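Local atomic coordinates of N-acetylmuramoyl-L-alanine amidase domain-containing protein SAOUHSC_02979 (Staphylococcus aureus, PDB entry 5T1Q), a protein that probably cleaves amide bonds in bacterial cell-wall peptidoglycan, this chain being the C-terminal part of a longer secreted protein, with a glucosaminidase-family region and a CHAP domain. Residues H276-R281 with G313-V318; A297-E302 with I327-S332. One frame throughout, in Å; residues are numbered along the deposited sequence.

In the fold
Contacts 1 and 2 lie in the CHAP domain with their centres about 8 Å apart, and their segments alternate along the chain. Strand 314-321 of contact 1 runs in the sheet between the two strands of contact 2, bonded to the first through Ala-316 O and Val-299 N, 2.7 Å apart. A sodium ion also joins them: His-276, Asn-279 and Asn-280 of contact 1 and Glu-302 of contact 2 all bind it. The third tie is His-314 NE2 with Glu-331 OE1, 2.7 Å apart and probably hydrogen-bonded. With Cys-253 these two are arranged like the Cys-His-Glu triad expected of a CHAP amidase, so both contacts probably border the active site.

Contact 1: residues H276-R281 with G313-V318. With NA (sodium ion), chain E.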
loop_
_atom_site.group_PDB
_atom_site.type_symbol
_atom_site.label_atom_id
_atom_site.label_comp_id
_atom_site.label_asym_id
_atom_site.label_seq_id
_atom_site.Cartn_x
_atom_site.Cartn_y
_atom_site.Cartn_z
ATOM N N HIS A 276 -17.803 -11.328 -2.585
ATOM C CA HIS A 276 -18.831 -12.185 -3.155
ATOM C C HIS A 276 -20.251 -11.776 -2.787
ATOM O O HIS A 276 -21.191 -12.166 -3.489
ATOM C CB HIS A 276 -18.604 -13.659 -2.782
ATOM C CG HIS A 276 -18.829 -13.956 -1.346
ATOM N ND1 HIS A 276 -19.934 -14.643 -0.906
ATOM C CD2 HIS A 276 -18.124 -13.620 -0.238
ATOM C CE1 HIS A 276 -19.888 -14.745 0.412
ATOM N NE2 HIS A 276 -18.812 -14.115 0.844
ATOM N N ASN A 277 -20.417 -11.053 -1.673
ATOM C CA ASN A 277 -21.731 -10.581 -1.272
ATOM C C ASN A 277 -22.148 -9.303 -1.963
ATOM O O ASN A 277 -23.262 -8.854 -1.766
ATOM C CB ASN A 277 -21.788 -10.326 0.237
ATOM C CG ASN A 277 -21.978 -11.588 1.037
ATOM O OD1 ASN A 277 -22.709 -12.489 0.632
ATOM N ND2 ASN A 277 -21.363 -11.635 2.210
ATOM N N TRP A 278 -21.271 -8.713 -2.766
ATOM C CA TRP A 278 -21.602 -7.436 -3.405
ATOM C C TRP A 278 -22.801 -7.485 -4.347
ATOM O O TRP A 278 -23.664 -6.612 -4.288
ATOM C CB TRP A 278 -20.378 -6.866 -4.122
ATOM C CG TRP A 278 -19.438 -6.118 -3.206
ATOM C CD1 TRP A 278 -19.072 -6.460 -1.946
ATOM C CD2 TRP A 278 -18.680 -4.955 -3.541
ATOM N NE1 TRP A 278 -18.173 -5.529 -1.440
ATOM C CE2 TRP A 278 -17.907 -4.612 -2.412
ATOM C CE3 TRP A 278 -18.578 -4.165 -4.693
ATOM C CZ2 TRP A 278 -17.059 -3.509 -2.393
ATOM C CZ3 TRP A 278 -17.748 -3.050 -4.664
ATOM C CH2 TRP A 278 -16.999 -2.738 -3.526
ATOM N N ASN A 279 -22.866 -8.517 -5.195
ATOM C CA ASN A 279 -23.946 -8.601 -6.174
ATOM C C ASN A 279 -25.332 -8.808 -5.552
ATOM O O ASN A 279 -26.272 -8.106 -5.913
ATOM C CB ASN A 279 -23.637 -9.610 -7.304
ATOM C CG ASN A 279 -23.412 -11.018 -6.806
ATOM O OD1 ASN A 279 -23.068 -11.240 -5.635
ATOM N ND2 ASN A 279 -23.580 -11.981 -7.691
ATOM N N ASN A 280 -25.462 -9.763 -4.633
ATOM C CA ASN A 280 -26.756 -10.020 -3.967
ATOM C C ASN A 280 -27.131 -8.859 -3.016
ATOM O O ASN A 280 -28.274 -8.448 -2.970
ATOM C CB ASN A 280 -26.778 -11.365 -3.226
ATOM C CG ASN A 280 -25.529 -11.601 -2.411
ATOM O OD1 ASN A 280 -24.441 -11.804 -2.977
ATOM N ND2 ASN A 280 -25.656 -11.592 -1.098
ATOM N N ARG A 281 -26.176 -8.309 -2.275
ATOM C CA ARG A 281 -26.520 -7.185 -1.423
ATOM C C ARG A 281 -26.868 -5.943 -2.244
ATOM O O ARG A 281 -27.831 -5.258 -1.918
ATOM C CB ARG A 281 -25.417 -6.866 -0.429
ATOM C CG ARG A 281 -25.261 -7.921 0.656
ATOM C CD ARG A 281 -24.416 -7.404 1.802
ATOM N NE ARG A 281 -24.130 -8.457 2.763
ATOM C CZ ARG A 281 -23.389 -8.308 3.853
ATOM N NH1 ARG A 281 -22.855 -7.119 4.181
ATOM N NH2 ARG A 281 -23.187 -9.355 4.639
ATOM N N GLY A 313 -14.471 -14.713 -2.627
ATOM C CA GLY A 313 -14.704 -14.317 -4.006
ATOM C C GLY A 313 -13.789 -13.136 -4.317
ATOM O O GLY A 313 -12.757 -12.944 -3.677
ATOM N N HIS A 314 -14.199 -12.309 -5.255
ATOM C CA HIS A 314 -13.386 -11.196 -5.666
ATOM C C HIS A 314 -14.238 -10.144 -6.337
ATOM O O HIS A 314 -15.325 -10.442 -6.816
ATOM C CB HIS A 314 -12.304 -11.722 -6.628
ATOM C CG HIS A 314 -11.354 -10.679 -7.101
ATOM N ND1 HIS A 314 -10.504 -10.014 -6.246
ATOM C CD2 HIS A 314 -11.085 -10.211 -8.341
ATOM C CE1 HIS A 314 -9.774 -9.150 -6.939
ATOM N NE2 HIS A 314 -10.113 -9.244 -8.210
ATOM N N VAL A 315 -13.753 -8.911 -6.343
ATOM C CA VAL A 315 -14.421 -7.822 -7.022
ATOM C C VAL A 315 -13.367 -6.972 -7.747
ATOM O O VAL A 315 -12.258 -6.762 -7.248
ATOM C CB VAL A 315 -15.359 -7.017 -6.079
ATOM C CG1 VAL A 315 -14.580 -6.260 -5.005
ATOM C CG2 VAL A 315 -16.226 -6.060 -6.862
ATOM N N ALA A 316 -13.724 -6.502 -8.938
ATOM C CA ALA A 316 -12.835 -5.714 -9.786
ATOM C C ALA A 316 -13.631 -4.636 -10.484
ATOM O O ALA A 316 -14.861 -4.618 -10.398
ATOM C CB ALA A 316 -12.154 -6.606 -10.808
ATOM N N PHE A 317 -12.932 -3.724 -11.151
ATOM C CA PHE A 317 -13.558 -2.613 -11.858
ATOM C C PHE A 317 -13.439 -2.819 -13.363
ATOM O O PHE A 317 -12.351 -3.107 -13.854
ATOM C CB PHE A 317 -12.878 -1.303 -11.441
ATOM C CG PHE A 317 -13.433 -0.080 -12.127
ATOM C CD1 PHE A 317 -14.576 0.530 -11.654
ATOM C CD2 PHE A 317 -12.813 0.455 -13.244
ATOM C CE1 PHE A 317 -15.103 1.658 -12.275
ATOM C CE2 PHE A 317 -13.339 1.574 -13.885
ATOM C CZ PHE A 317 -14.484 2.182 -13.389
ATOM N N VAL A 318 -14.544 -2.681 -14.095
ATOM C CA VAL A 318 -14.529 -2.841 -15.548
ATOM C C VAL A 318 -14.000 -1.559 -16.234
ATOM O O VAL A 318 -14.691 -0.538 -16.276
ATOM C CB VAL A 318 -15.930 -3.158 -16.106
ATOM C CG1 VAL A 318 -15.893 -3.325 -17.625
ATOM C CG2 VAL A 318 -16.496 -4.403 -15.454
HETATM NA NA NA E . -22.996 -13.217 -4.166
HETATM O O HOH W 1 -22.777 -14.580 -2.354
HETATM O O HOH W 2 -24.849 -14.510 -5.381
#
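Six oxygens grip the sodium ion, among them the main-chain O of His-276, the residue that lies against Gly-313, at 2.2 Å. Two amide oxygens from the first turn of helix 278-284 join it, Asn-280 OD1 at 2.3 Å and Asn-279 OD1 at 2.5 Å from the sodium. In both asparagines CG is tucked between the two backbone branches (chi1 60° in Asn-279, 45° in Asn-280), which brings their oxygens back toward His-276 O. Asn-279 OD1 also takes a weak, bent bond from Asn-280 N, 3.0 Å long. Glu-302 OE1 and two waters make up the rest; one of these waters also bonds to His-276 ND1. In this CHAP domain, a member of the papain-like peptidase clan, residues 276-281, which carry three of the sodium ligands, thus sit beside the start of strand 314-321. The closest approach there is His-276 CB to Gly-313 CA, 4.1 Å. Further along, Val-315 points toward the helix and meets the six-membered ring of Trp-278, its CG2 lying 3.7 Å from Trp-278 CE3; the two side chains cross at about a right angle. At the other end of the indole, NE1 is hydrogen-bonded to Gly-273 O, which with the packing on the ring limits its rotation. Tyr-248 and Thr-254, the latter on helix 253-262, also touch the indole.

Contact 2: residues A297-E302 with I327-S332; sequences AAVVFE and IVISES. With NA (sodium ion), chain E.
Strands 298-301 and 327-332 cross at a signed angle of -80°, their axes 9.0 Å apart at closest approach, with Val-299 and Ile-329 the nearest residues by their CA atoms. Strand 314-321 lies between them in the sheet and is antiparallel to both, so the steep angle reflects a strong twist across three neighbouring strands. Contact is therefore made by side chains alone, on one face of the sheet. Val-299 reaches across with both methyls: CG1 meets Ile-329 CG2 at 3.9 Å, and CG2 lies 4.4 Å from Ile-327 CD1. The side chains of Val-299 and Ile-329 cross at about a right angle. Beyond CG1, Ile-329 runs extended (chi2 173°), which carries its CD1 to the edge of the Phe-301 ring, near the ring plane and 4.4 Å from Phe-301 CZ. This is a hydrophobic core of the CHAP domain sheet, which Tyr-355 of strand 354-357 and Ile-345 of strand 339-345 extend around Val-299, Ile-327 and Ile-329, while Leu-353 touches both Val-299 and Phe-301. At the end of strand 327-332, Glu-331, the partner of His-314 in the presumed triad, also forms a salt bridge from OE2 to Arg-343 NE. Past Phe-301 the chain leaves the strand at Glu-302, where the bend at chi2 (-72°) turns the carboxylate to the sodium ion of His-276, Asn-279 and Asn-280, which Glu-302 OE1 binds at 2.6 Å. Its OE2 accepts a hydrogen bond from a water that is itself a ligand of this sodium, short at 2.5 Å between Glu-302 OE2 and the water oxygen.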
loop_
_atom_site.group_PDB
_atom_site.type_symbol
_atom_site.label_atom_id
_atom_site.label_comp_id
_atom_site.label_asym_id
_atom_site.label_seq_id
_atom_site.Cartn_x
_atom_site.Cartn_y
_atom_site.Cartn_z
ATOM N N ALA A 297 -18.589 -0.604 -14.344
ATOM C CA ALA A 297 -19.367 -1.295 -13.365
ATOM C C ALA A 297 -18.385 -2.037 -12.478
ATOM O O ALA A 297 -17.230 -2.246 -12.859
ATOM C CB ALA A 297 -20.302 -2.284 -14.039
ATOM N N ALA A 298 -18.826 -2.379 -11.275
ATOM C CA ALA A 298 -18.054 -3.261 -10.403
ATOM C C ALA A 298 -18.368 -4.674 -10.917
ATOM O O ALA A 298 -19.535 -4.981 -11.168
ATOM C CB ALA A 298 -18.500 -3.122 -8.961
ATOM N N VAL A 299 -17.356 -5.512 -11.116
ATOM C CA VAL A 299 -17.597 -6.876 -11.585
ATOM C C VAL A 299 -17.308 -7.841 -10.446
ATOM O O VAL A 299 -16.226 -7.818 -9.841
ATOM C CB VAL A 299 -16.843 -7.220 -12.889
ATOM C CG1 VAL A 299 -15.349 -6.980 -12.756
ATOM C CG2 VAL A 299 -17.127 -8.656 -13.309
ATOM N N VAL A 300 -18.298 -8.677 -10.141
ATOM C CA VAL A 300 -18.179 -9.604 -9.039
ATOM C C VAL A 300 -17.971 -11.057 -9.470
ATOM O O VAL A 300 -18.653 -11.549 -10.372
ATOM C CB VAL A 300 -19.435 -9.537 -8.174
ATOM C CG1 VAL A 300 -19.358 -10.549 -7.031
ATOM C CG2 VAL A 300 -19.646 -8.119 -7.664
ATOM N N PHE A 301 -17.036 -11.711 -8.767
ATOM C CA PHE A 301 -16.708 -13.118 -8.886
ATOM C C PHE A 301 -17.236 -13.781 -7.609
ATOM O O PHE A 301 -16.822 -13.391 -6.496
ATOM C CB PHE A 301 -15.178 -13.336 -8.878
ATOM C CG PHE A 301 -14.460 -12.871 -10.122
ATOM C CD1 PHE A 301 -14.198 -11.527 -10.331
ATOM C CD2 PHE A 301 -14.001 -13.790 -11.055
ATOM C CE1 PHE A 301 -13.513 -11.101 -11.462
ATOM C CE2 PHE A 301 -13.324 -13.371 -12.201
ATOM C CZ PHE A 301 -13.064 -12.033 -12.396
ATOM N N GLU A 302 -18.104 -14.787 -7.740
ATOM C CA GLU A 302 -18.612 -15.515 -6.566
ATOM C C GLU A 302 -17.459 -16.281 -5.878
ATOM O O GLU A 302 -16.379 -16.450 -6.449
ATOM C CB GLU A 302 -19.726 -16.508 -6.960
ATOM C CG GLU A 302 -20.982 -15.892 -7.599
ATOM C CD GLU A 302 -21.858 -15.111 -6.615
ATOM O OE1 GLU A 302 -21.485 -14.958 -5.434
ATOM O OE2 GLU A 302 -22.963 -14.663 -7.010
ATOM N N ILE A 327 -13.720 -8.504 -21.366
ATOM C CA ILE A 327 -13.614 -7.268 -20.585
ATOM C C ILE A 327 -12.183 -7.045 -20.111
ATOM O O ILE A 327 -11.416 -7.996 -19.963
ATOM C CB ILE A 327 -14.557 -7.281 -19.337
ATOM C CG1 ILE A 327 -14.236 -8.460 -18.414
ATOM C CG2 ILE A 327 -16.007 -7.373 -19.769
ATOM C CD1 ILE A 327 -15.035 -8.515 -17.134
ATOM N N VAL A 328 -11.844 -5.780 -19.880
ATOM C CA VAL A 328 -10.570 -5.401 -19.298
ATOM C C VAL A 328 -10.925 -4.902 -17.905
ATOM O O VAL A 328 -11.770 -3.997 -17.759
ATOM C CB VAL A 328 -9.892 -4.273 -20.069
ATOM C CG1 VAL A 328 -8.556 -3.925 -19.423
ATOM C CG2 VAL A 328 -9.706 -4.663 -21.529
ATOM N N ILE A 329 -10.288 -5.485 -16.887
ATOM C CA ILE A 329 -10.562 -5.132 -15.512
ATOM C C ILE A 329 -9.304 -4.678 -14.783
ATOM O O ILE A 329 -8.203 -5.063 -15.162
ATOM C CB ILE A 329 -11.167 -6.322 -14.719
ATOM C CG1 ILE A 329 -10.216 -7.521 -14.678
ATOM C CG2 ILE A 329 -12.481 -6.747 -15.337
ATOM C CD1 ILE A 329 -10.659 -8.661 -13.782
ATOM N N SER A 330 -9.491 -3.866 -13.738
ATOM C CA SER A 330 -8.413 -3.451 -12.866
ATOM C C SER A 330 -8.820 -3.902 -11.446
ATOM O O SER A 330 -10.014 -3.971 -11.099
ATOM C CB SER A 330 -8.129 -1.943 -12.958
ATOM O OG SER A 330 -9.220 -1.164 -12.504
ATOM N N GLU A 331 -7.829 -4.191 -10.624
ATOM C CA GLU A 331 -8.082 -4.760 -9.307
ATOM C C GLU A 331 -6.849 -4.579 -8.438
ATOM O O GLU A 331 -5.812 -4.169 -8.935
ATOM C CB GLU A 331 -8.396 -6.247 -9.484
ATOM C CG GLU A 331 -7.309 -6.966 -10.274
ATOM C CD GLU A 331 -7.728 -8.290 -10.869
ATOM O OE1 GLU A 331 -8.791 -8.841 -10.491
ATOM O OE2 GLU A 331 -6.967 -8.802 -11.730
ATOM N N SER A 332 -6.976 -4.869 -7.145
ATOM C CA SER A 332 -5.865 -4.751 -6.222
ATOM C C SER A 332 -5.641 -6.060 -5.492
ATOM O O SER A 332 -6.550 -6.872 -5.354
ATOM C CB SER A 332 -6.146 -3.668 -5.181
ATOM O OG SER A 332 -7.260 -4.043 -4.361
HETATM NA NA NA E . -22.996 -13.217 -4.166
HETATM O O HOH W 2 -24.849 -14.510 -5.381
HETATM O O HOH W 1 -22.777 -14.580 -2.354
#